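PDB 5DP2: CurF, which catalyses cyclopropane ring formation in curacin A biosynthesis, as an NADP-binding member of the enoyl reductase family working within a polyketide synthase. Local coordinates for residues V48-L57 and E323-S331. Numbering follows the deposited sequence.
Sequences VNFREVLNVL and EAFRHLQHS. With NAP (NADP nicotinamide-adenine-dinucleotide phosphate), chain B.
Ser-331 OG donates a 2.6 Å hydrogen bond to O3X of the NADP 2'-phosphate, while from the other segment Phe-50 N gives a nearly straight bond (170°) to O1N of the pyrophosphate. Between these two anchors Leu-328 joins the segments: its CD2 rests 3.6 Å from Phe-50 N, and its CD1 turns to the cofactor, 3.8 Å from O5B. Leu-328 CG also meets the edge of the Phe-50 ring, one face of which lies against NADP C5B, off centre.

Farther from the cofactor the packing is mostly apolar. Val-48 CG1 stands over the centre of the Phe-325 ring, 3.7 Å from its centroid, a CH-pi contact almost on the ring normal; with CG1 anti to the backbone N (chi1 -173°), CG2 is left to touch Phe-325 CD1. Glu-52 O lies at the ring's edge, and CG2 of Val-53 and Val-56 approach obliquely. An alanine in place of Phe-325 would probably open a gap beneath Val-48 and leave both valines of helix 50-57 without their aromatic partner. Val-53 CG1 packs on Gln-329 CB, 4.0 Å away.

No hydrogen bond links the segments directly, and the helices cross steeply at -105°. Apolar packing joins them, and both reach the same cofactor, each presenting one polar group to a different phosphate of NADP; the Ser-331 bond, made to the 2'-phosphate, is consistent with a preference for NADP over NAD.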
ATOM      1  N   VAL A  48       1.375  -9.151   1.311  1.00  5.63           N
ATOM      2  CA  VAL A  48      -0.027  -9.157   0.927  1.00  6.27           C
ATOM      3  C   VAL A  48      -0.602  -7.735   1.073  1.00  5.66           C
ATOM      4  O   VAL A  48      -0.348  -7.068   2.076  1.00  9.09           O
ATOM      5  CB  VAL A  48      -0.846 -10.104   1.842  1.00  7.52           C
ATOM      6  CG1 VAL A  48      -2.285 -10.227   1.329  1.00  8.71           C
ATOM      7  CG2 VAL A  48      -0.220 -11.482   1.931  1.00  8.65           C
ATOM      8  N   ASN A  49      -1.375  -7.268   0.096  1.00  5.82           N
ATOM      9  CA  ASN A  49      -2.060  -5.990   0.199  1.00  6.05           C
ATOM     10  C   ASN A  49      -3.561  -6.224   0.354  1.00  6.27           C
ATOM     11  O   ASN A  49      -4.101  -7.217  -0.139  1.00  6.89           O
ATOM     12  CB  ASN A  49      -1.749  -5.109  -1.022  1.00  7.54           C
ATOM     13  CG  ASN A  49      -0.362  -4.441  -0.877  1.00  8.01           C
ATOM     14  OD1 ASN A  49      -0.223  -3.325  -0.340  1.00  9.87           O
ATOM     15  ND2 ASN A  49       0.659  -5.130  -1.248  1.00  7.90           N
ATOM     16  N   PHE A  50      -4.266  -5.315   1.012  1.00  6.72           N
ATOM     17  CA  PHE A  50      -5.676  -5.518   1.278  1.00  7.30           C
ATOM     18  C   PHE A  50      -6.480  -5.662  -0.025  1.00  7.26           C
ATOM     19  O   PHE A  50      -7.411  -6.483  -0.082  1.00  8.45           O
ATOM     20  CB  PHE A  50      -6.229  -4.378   2.135  1.00  8.82           C
ATOM     21  CG  PHE A  50      -7.583  -4.648   2.693  1.00  9.96           C
ATOM     22  CD1 PHE A  50      -7.750  -5.622   3.695  1.00 12.56           C
ATOM     23  CD2 PHE A  50      -8.677  -3.961   2.228  1.00 11.59           C
ATOM     24  CE1 PHE A  50      -9.012  -5.878   4.225  1.00 14.81           C
ATOM     25  CE2 PHE A  50      -9.939  -4.185   2.775  1.00 15.14           C
ATOM     26  CZ  PHE A  50     -10.101  -5.150   3.766  1.00 16.18           C
ATOM     27  N   ARG A  51      -6.150  -4.893  -1.075  1.00  7.57           N
ATOM     28  CA  ARG A  51      -6.811  -5.050  -2.391  1.00  8.86           C
ATOM     29  C   ARG A  51      -6.837  -6.490  -2.833  1.00  7.34           C
ATOM     30  O   ARG A  51      -7.800  -6.946  -3.454  1.00  7.08           O
ATOM     31  CB  ARG A  51      -6.062  -4.207  -3.495  1.00  9.90           C
ATOM     32  CG  ARG A  51      -6.560  -4.424  -4.947  1.00  9.79           C
ATOM     33  CD  ARG A  51      -7.941  -3.885  -5.223  1.00 11.01           C
ATOM     34  NE  ARG A  51      -7.938  -2.439  -5.291  1.00 11.80           N
ATOM     35  CZ  ARG A  51      -7.641  -1.667  -6.359  1.00 10.23           C
ATOM     36  NH1 ARG A  51      -7.302  -2.203  -7.542  1.00 11.85           N
ATOM     37  NH2 ARG A  51      -7.685  -0.359  -6.213  1.00 12.15           N
ATOM     38  N   GLU A  52      -5.744  -7.197  -2.596  1.00  6.40           N
ATOM     39  CA  GLU A  52      -5.622  -8.582  -3.069  1.00  6.44           C
ATOM     40  C   GLU A  52      -6.532  -9.532  -2.308  1.00  6.40           C
ATOM     41  O   GLU A  52      -7.023 -10.493  -2.896  1.00  6.90           O
ATOM     42  CB  GLU A  52      -4.168  -9.010  -2.997  1.00  6.73           C
ATOM     43  CG  GLU A  52      -3.315  -8.182  -3.968  1.00  7.72           C
ATOM     44  CD  GLU A  52      -1.842  -8.308  -3.818  1.00  7.47           C
ATOM     45  OE1 GLU A  52      -1.336  -8.331  -2.673  1.00  8.45           O
ATOM     46  OE2 GLU A  52      -1.166  -8.322  -4.878  1.00 13.54           O
ATOM     47  N   VAL A  53      -6.760  -9.286  -1.019  1.00  7.23           N
ATOM     48  CA  VAL A  53      -7.802 -10.005  -0.284  1.00  7.90           C
ATOM     49  C   VAL A  53      -9.169  -9.753  -0.932  1.00  8.31           C
ATOM     50  O   VAL A  53      -9.913 -10.692  -1.215  1.00  9.50           O
ATOM     51  CB  VAL A  53      -7.789  -9.596   1.217  1.00  8.91           C
ATOM     52  CG1 VAL A  53      -8.961 -10.216   1.953  1.00 11.80           C
ATOM     53  CG2 VAL A  53      -6.474  -9.998   1.879  1.00  9.80           C
ATOM     54  N   LEU A  54      -9.482  -8.490  -1.215  1.00  8.22           N
ATOM     55  CA  LEU A  54     -10.753  -8.161  -1.859  1.00  9.04           C
ATOM     56  C   LEU A  54     -10.844  -8.818  -3.234  1.00  8.50           C
ATOM     57  O   LEU A  54     -11.924  -9.247  -3.657  1.00  9.70           O
ATOM     58  CB  LEU A  54     -10.919  -6.639  -1.988  1.00 10.10           C
ATOM     59  CG  LEU A  54     -10.887  -5.802  -0.711  1.00 12.82           C
ATOM     60  CD1 LEU A  54     -11.088  -4.337  -1.069  1.00 15.31           C
ATOM     61  CD2 LEU A  54     -11.928  -6.293   0.290  1.00 16.05           C
ATOM     62  N   ASN A  55      -9.713  -8.895  -3.940  1.00  7.42           N
ATOM     63  CA  ASN A  55      -9.707  -9.534  -5.262  1.00  7.31           C
ATOM     64  C   ASN A  55     -10.069 -11.017  -5.145  1.00  7.59           C
ATOM     65  O   ASN A  55     -10.953 -11.525  -5.875  1.00  8.66           O
ATOM     66  CB  ASN A  55      -8.307  -9.490  -5.903  1.00  6.65           C
ATOM     67  CG  ASN A  55      -7.797  -8.115  -6.328  1.00  6.37           C
ATOM     68  OD1 ASN A  55      -6.572  -7.963  -6.419  1.00  6.66           O
ATOM     69  ND2 ASN A  55      -8.670  -7.176  -6.641  1.00  6.97           N
ATOM     70  N   VAL A  56      -9.405 -11.754  -4.252  1.00  7.37           N
ATOM     71  CA  VAL A  56      -9.665 -13.196  -4.148  1.00  8.08           C
ATOM     72  C   VAL A  56     -11.130 -13.457  -3.768  1.00  9.09           C
ATOM     73  O   VAL A  56     -11.732 -14.397  -4.290  1.00 11.17           O
ATOM     74  CB  VAL A  56      -8.712 -13.883  -3.156  1.00  7.96           C
ATOM     75  CG1 VAL A  56      -9.064 -15.361  -3.001  1.00 10.05           C
ATOM     76  CG2 VAL A  56      -7.261 -13.762  -3.613  1.00  8.59           C
ATOM     77  N   LEU A  57     -11.657 -12.640  -2.870  1.00  9.74           N
ATOM     78  CA  LEU A  57     -13.031 -12.802  -2.383  1.00 11.16           C
ATOM     79  C   LEU A  57     -14.090 -12.345  -3.371  1.00 11.77           C
ATOM     80  O   LEU A  57     -15.276 -12.595  -3.147  1.00 14.82           O
ATOM     81  CB  LEU A  57     -13.185 -12.047  -1.057  1.00 12.42           C
ATOM     82  CG  LEU A  57     -12.348 -12.608   0.105  1.00 13.62           C
ATOM     83  CD1 LEU A  57     -12.520 -11.715   1.320  1.00 15.92           C
ATOM     84  CD2 LEU A  57     -12.663 -14.069   0.422  1.00 16.01           C
ATOM     85  N   GLU A 323      -2.811 -18.665   4.943  1.00  9.42           N
ATOM     86  CA  GLU A 323      -2.849 -18.094   6.280  1.00 10.03           C
ATOM     87  C   GLU A 323      -2.358 -16.636   6.308  1.00  8.28           C
ATOM     88  O   GLU A 323      -2.849 -15.839   7.115  1.00  8.81           O
ATOM     89  CB  GLU A 323      -2.084 -18.942   7.273  1.00 12.42           C
ATOM     90  CG  GLU A 323      -2.786 -20.273   7.548  1.00 17.45           C
ATOM     91  CD  GLU A 323      -4.261 -20.134   7.969  1.00 24.39           C
ATOM     92  OE1 GLU A 323      -4.617 -19.251   8.786  1.00 27.60           O
ATOM     93  OE2 GLU A 323      -5.099 -20.932   7.496  1.00 38.50           O
ATOM     94  N   ALA A 324      -1.390 -16.281   5.453  1.00  7.41           N
ATOM     95  CA  ALA A 324      -0.937 -14.894   5.375  1.00  7.30           C
ATOM     96  C   ALA A 324      -2.090 -13.977   4.921  1.00  6.79           C
ATOM     97  O   ALA A 324      -2.334 -12.919   5.486  1.00  7.13           O
ATOM     98  CB  ALA A 324       0.229 -14.796   4.413  1.00  7.62           C
ATOM     99  N   PHE A 325      -2.811 -14.402   3.857  1.00  6.82           N
ATOM    100  CA  PHE A 325      -3.956 -13.644   3.396  1.00  7.15           C
ATOM    101  C   PHE A 325      -5.032 -13.571   4.476  1.00  7.83           C
ATOM    102  O   PHE A 325      -5.648 -12.522   4.680  1.00  8.26           O
ATOM    103  CB  PHE A 325      -4.560 -14.226   2.097  1.00  7.69           C
ATOM    104  CG  PHE A 325      -3.915 -13.756   0.796  1.00  7.07           C
ATOM    105  CD1 PHE A 325      -2.609 -14.058   0.470  1.00  6.99           C
ATOM    106  CD2 PHE A 325      -4.660 -13.049  -0.133  1.00  7.33           C
ATOM    107  CE1 PHE A 325      -2.056 -13.631  -0.739  1.00  7.40           C
ATOM    108  CE2 PHE A 325      -4.126 -12.630  -1.348  1.00  8.02           C
ATOM    109  CZ  PHE A 325      -2.812 -12.941  -1.660  1.00  7.73           C
ATOM    110  N   ARG A 326      -5.261 -14.684   5.184  1.00  8.44           N
ATOM    111  CA  ARG A 326      -6.277 -14.700   6.246  1.00  9.45           C
ATOM    112  C   ARG A 326      -5.906 -13.794   7.403  1.00  9.01           C
ATOM    113  O   ARG A 326      -6.788 -13.192   8.032  1.00 10.58           O
ATOM    114  CB  ARG A 326      -6.490 -16.127   6.754  1.00 11.83           C
ATOM    115  CG  ARG A 326      -7.367 -16.972   5.882  1.00 15.28           C
ATOM    116  CD  ARG A 326      -7.513 -18.366   6.445  1.00 18.10           C
ATOM    117  NE  ARG A 326      -8.459 -19.081   5.612  1.00 20.32           N
ATOM    118  CZ  ARG A 326      -8.464 -20.392   5.415  1.00 23.61           C
ATOM    119  NH1 ARG A 326      -7.581 -21.165   6.041  1.00 26.87           N
ATOM    120  NH2 ARG A 326      -9.378 -20.953   4.618  1.00 25.01           N
ATOM    121  N   HIS A 327      -4.608 -13.681   7.688  1.00  8.74           N
ATOM    122  CA  HIS A 327      -4.130 -12.827   8.781  1.00  8.91           C
ATOM    123  C   HIS A 327      -4.553 -11.389   8.503  1.00  8.56           C
ATOM    124  O   HIS A 327      -4.962 -10.646   9.393  1.00 10.36           O
ATOM    125  CB  HIS A 327      -2.619 -12.990   8.919  1.00  9.82           C
ATOM    126  CG  HIS A 327      -2.035 -12.422  10.173  1.00 11.02           C
ATOM    127  ND1 HIS A 327      -1.969 -13.106  11.366  1.00 14.10           N
ATOM    128  CD2 HIS A 327      -1.406 -11.240  10.383  1.00 11.60           C
ATOM    129  CE1 HIS A 327      -1.335 -12.358  12.258  1.00 14.64           C
ATOM    130  NE2 HIS A 327      -1.001 -11.214  11.687  1.00 14.46           N
ATOM    131  N   LEU A 328      -4.438 -10.974   7.230  1.00  8.18           N
ATOM    132  CA  LEU A 328      -4.863  -9.632   6.816  1.00  8.07           C
ATOM    133  C   LEU A 328      -6.387  -9.520   6.760  1.00  8.04           C
ATOM    134  O   LEU A 328      -6.953  -8.544   7.261  1.00  9.21           O
ATOM    135  CB  LEU A 328      -4.210  -9.272   5.460  1.00  7.84           C
ATOM    136  CG  LEU A 328      -4.446  -7.843   5.013  1.00  8.11           C
ATOM    137  CD1 LEU A 328      -4.097  -6.796   6.061  1.00 10.29           C
ATOM    138  CD2 LEU A 328      -3.697  -7.607   3.722  1.00  9.02           C
ATOM    139  N   GLN A 329      -7.062 -10.533   6.218  1.00  8.53           N
ATOM    140  CA  GLN A 329      -8.528 -10.513   6.174  1.00  9.03           C
ATOM    141  C   GLN A 329      -9.148 -10.332   7.560  1.00  9.46           C
ATOM    142  O   GLN A 329     -10.086  -9.552   7.715  1.00 11.66           O
ATOM    143  CB  GLN A 329      -9.033 -11.814   5.581  1.00 10.02           C
ATOM    144  CG  GLN A 329     -10.545 -11.908   5.501  1.00 12.51           C
ATOM    145  CD  GLN A 329     -11.059 -13.315   5.228  1.00 14.76           C
ATOM    146  OE1 GLN A 329     -10.369 -14.314   5.490  1.00 17.26           O
ATOM    147  NE2 GLN A 329     -12.277 -13.404   4.719  1.00 18.67           N
ATOM    148  N   HIS A 330      -8.629 -11.068   8.544  1.00  9.13           N
ATOM    149  CA  HIS A 330      -9.119 -11.009   9.928  1.00 10.61           C
ATOM    150  C   HIS A 330      -8.498  -9.871  10.729  1.00 10.50           C
ATOM    151  O   HIS A 330      -8.817  -9.700  11.895  1.00 12.11           O
ATOM    152  CB  HIS A 330      -8.883 -12.353  10.622  1.00 11.80           C
ATOM    153  CG  HIS A 330      -9.675 -13.482  10.056  1.00 13.46           C
ATOM    154  ND1 HIS A 330     -10.939 -13.323   9.527  1.00 16.75           N
ATOM    155  CD2 HIS A 330      -9.363 -14.785   9.909  1.00 17.11           C
ATOM    156  CE1 HIS A 330     -11.364 -14.484   9.070  1.00 16.91           C
ATOM    157  NE2 HIS A 330     -10.433 -15.389   9.308  1.00 19.57           N
ATOM    158  N   SER A 331      -7.630  -9.094  10.078  1.00  9.92           N
ATOM    159  CA  SER A 331      -7.051  -7.896  10.623  1.00 10.52           C
ATOM    160  C   SER A 331      -6.332  -8.130  11.924  1.00 10.22           C
ATOM    161  O   SER A 331      -6.559  -7.431  12.916  1.00 11.99           O
ATOM    162  CB  SER A 331      -8.094  -6.817  10.775  1.00 11.88           C
ATOM    163  OG  SER A 331      -7.440  -5.588  10.630  1.00 14.29           O
TER
HETATM  164  PA  NAP B 401      -4.405  -2.446   5.906  0.91  5.73           P
HETATM  165  O1A NAP B 401      -3.188  -3.096   6.468  0.91  5.89           O
HETATM  166  O2A NAP B 401      -4.675  -1.018   6.213  0.91  7.21           O
HETATM  167  O5B NAP B 401      -5.651  -3.359   6.315  0.91  6.09           O
HETATM  168  C5B NAP B 401      -6.994  -2.864   6.230  0.91  6.88           C
HETATM  169  C4B NAP B 401      -7.341  -1.905   7.348  0.91  6.87           C
HETATM  170  O4B NAP B 401      -8.720  -1.629   7.281  0.91  8.01           O
HETATM  171  C3B NAP B 401      -7.037  -2.423   8.723  0.91  7.47           C
HETATM  172  O3B NAP B 401      -6.030  -1.589   9.300  0.91  8.85           O
HETATM  173  C2B NAP B 401      -8.366  -2.334   9.496  0.91  6.26           C
HETATM  174  O2B NAP B 401      -8.347  -1.748  10.767  0.91  6.50           O
HETATM  175  C1B NAP B 401      -9.206  -1.422   8.624  0.91  6.89           C
HETATM  176  N9A NAP B 401     -10.623  -1.755   8.586  0.91  7.20           N
HETATM  177  C8A NAP B 401     -11.236  -2.674   7.763  0.91  9.94           C
HETATM  178  N7A NAP B 401     -12.568  -2.713   8.001  0.91 11.23           N
HETATM  179  C5A NAP B 401     -12.804  -1.811   8.964  0.91  8.87           C
HETATM  180  C6A NAP B 401     -13.969  -1.360   9.655  0.91 10.50           C
HETATM  181  N6A NAP B 401     -15.174  -1.886   9.356  0.91 14.12           N
HETATM  182  N1A NAP B 401     -13.832  -0.416  10.577  0.91 10.48           N
HETATM  183  C2A NAP B 401     -12.620   0.083  10.846  0.91  8.65           C
HETATM  184  N3A NAP B 401     -11.464  -0.255  10.269  0.91  6.87           N
HETATM  185  C4A NAP B 401     -11.561  -1.205   9.352  0.91  6.92           C
HETATM  186  O3  NAP B 401      -4.421  -2.622   4.305  0.91  5.81           O
HETATM  187  PN  NAP B 401      -3.604  -1.823   3.183  0.91  5.26           P
HETATM  188  O1N NAP B 401      -3.204  -2.806   2.152  0.91  5.57           O
HETATM  189  O2N NAP B 401      -2.548  -0.961   3.810  0.91  6.92           O
HETATM  190  O5D NAP B 401      -4.737  -0.938   2.563  0.91  7.01           O
HETATM  191  C5D NAP B 401      -5.329   0.106   3.372  0.91  8.65           C
HETATM  192  C4D NAP B 401      -6.656   0.575   2.724  0.91  8.42           C
HETATM  193  O4D NAP B 401      -6.335   1.465   1.687  0.91  9.49           O
HETATM  194  C3D NAP B 401      -7.479  -0.540   2.066  0.91  9.11           C
HETATM  195  O3D NAP B 401      -8.858  -0.151   2.108  0.91 12.73           O
HETATM  196  C2D NAP B 401      -6.941  -0.573   0.658  0.91  9.79           C
HETATM  197  O2D NAP B 401      -7.917  -1.107  -0.242  0.91 14.82           O
HETATM  198  C1D NAP B 401      -6.643   0.882   0.409  0.91  8.87           C
HETATM  199  N1N NAP B 401      -5.503   1.276  -0.448  0.91  8.67           N
HETATM  200  C2N NAP B 401      -5.711   2.112  -1.490  0.91  8.23           C
HETATM  201  C3N NAP B 401      -4.678   2.532  -2.324  0.91  8.37           C
HETATM  202  C7N NAP B 401      -4.963   3.458  -3.457  0.91  8.67           C
HETATM  203  O7N NAP B 401      -4.052   3.603  -4.243  0.91 11.10           O
HETATM  204  N7N NAP B 401      -6.177   4.067  -3.527  0.91  9.26           N
HETATM  205  C4N NAP B 401      -3.380   2.074  -2.076  0.91  9.36           C
HETATM  206  C5N NAP B 401      -3.191   1.219  -0.999  0.91  9.48           C
HETATM  207  C6N NAP B 401      -4.263   0.827  -0.187  0.91  9.50           C
HETATM  208  P2B NAP B 401      -7.791  -2.464  12.084  0.91  6.51           P
HETATM  209  O1X NAP B 401      -6.284  -2.593  11.904  0.91  6.19           O
HETATM  210  O2X NAP B 401      -8.182  -1.501  13.168  0.91  6.96           O
HETATM  211  O3X NAP B 401      -8.470  -3.810  12.173  0.91  7.91           O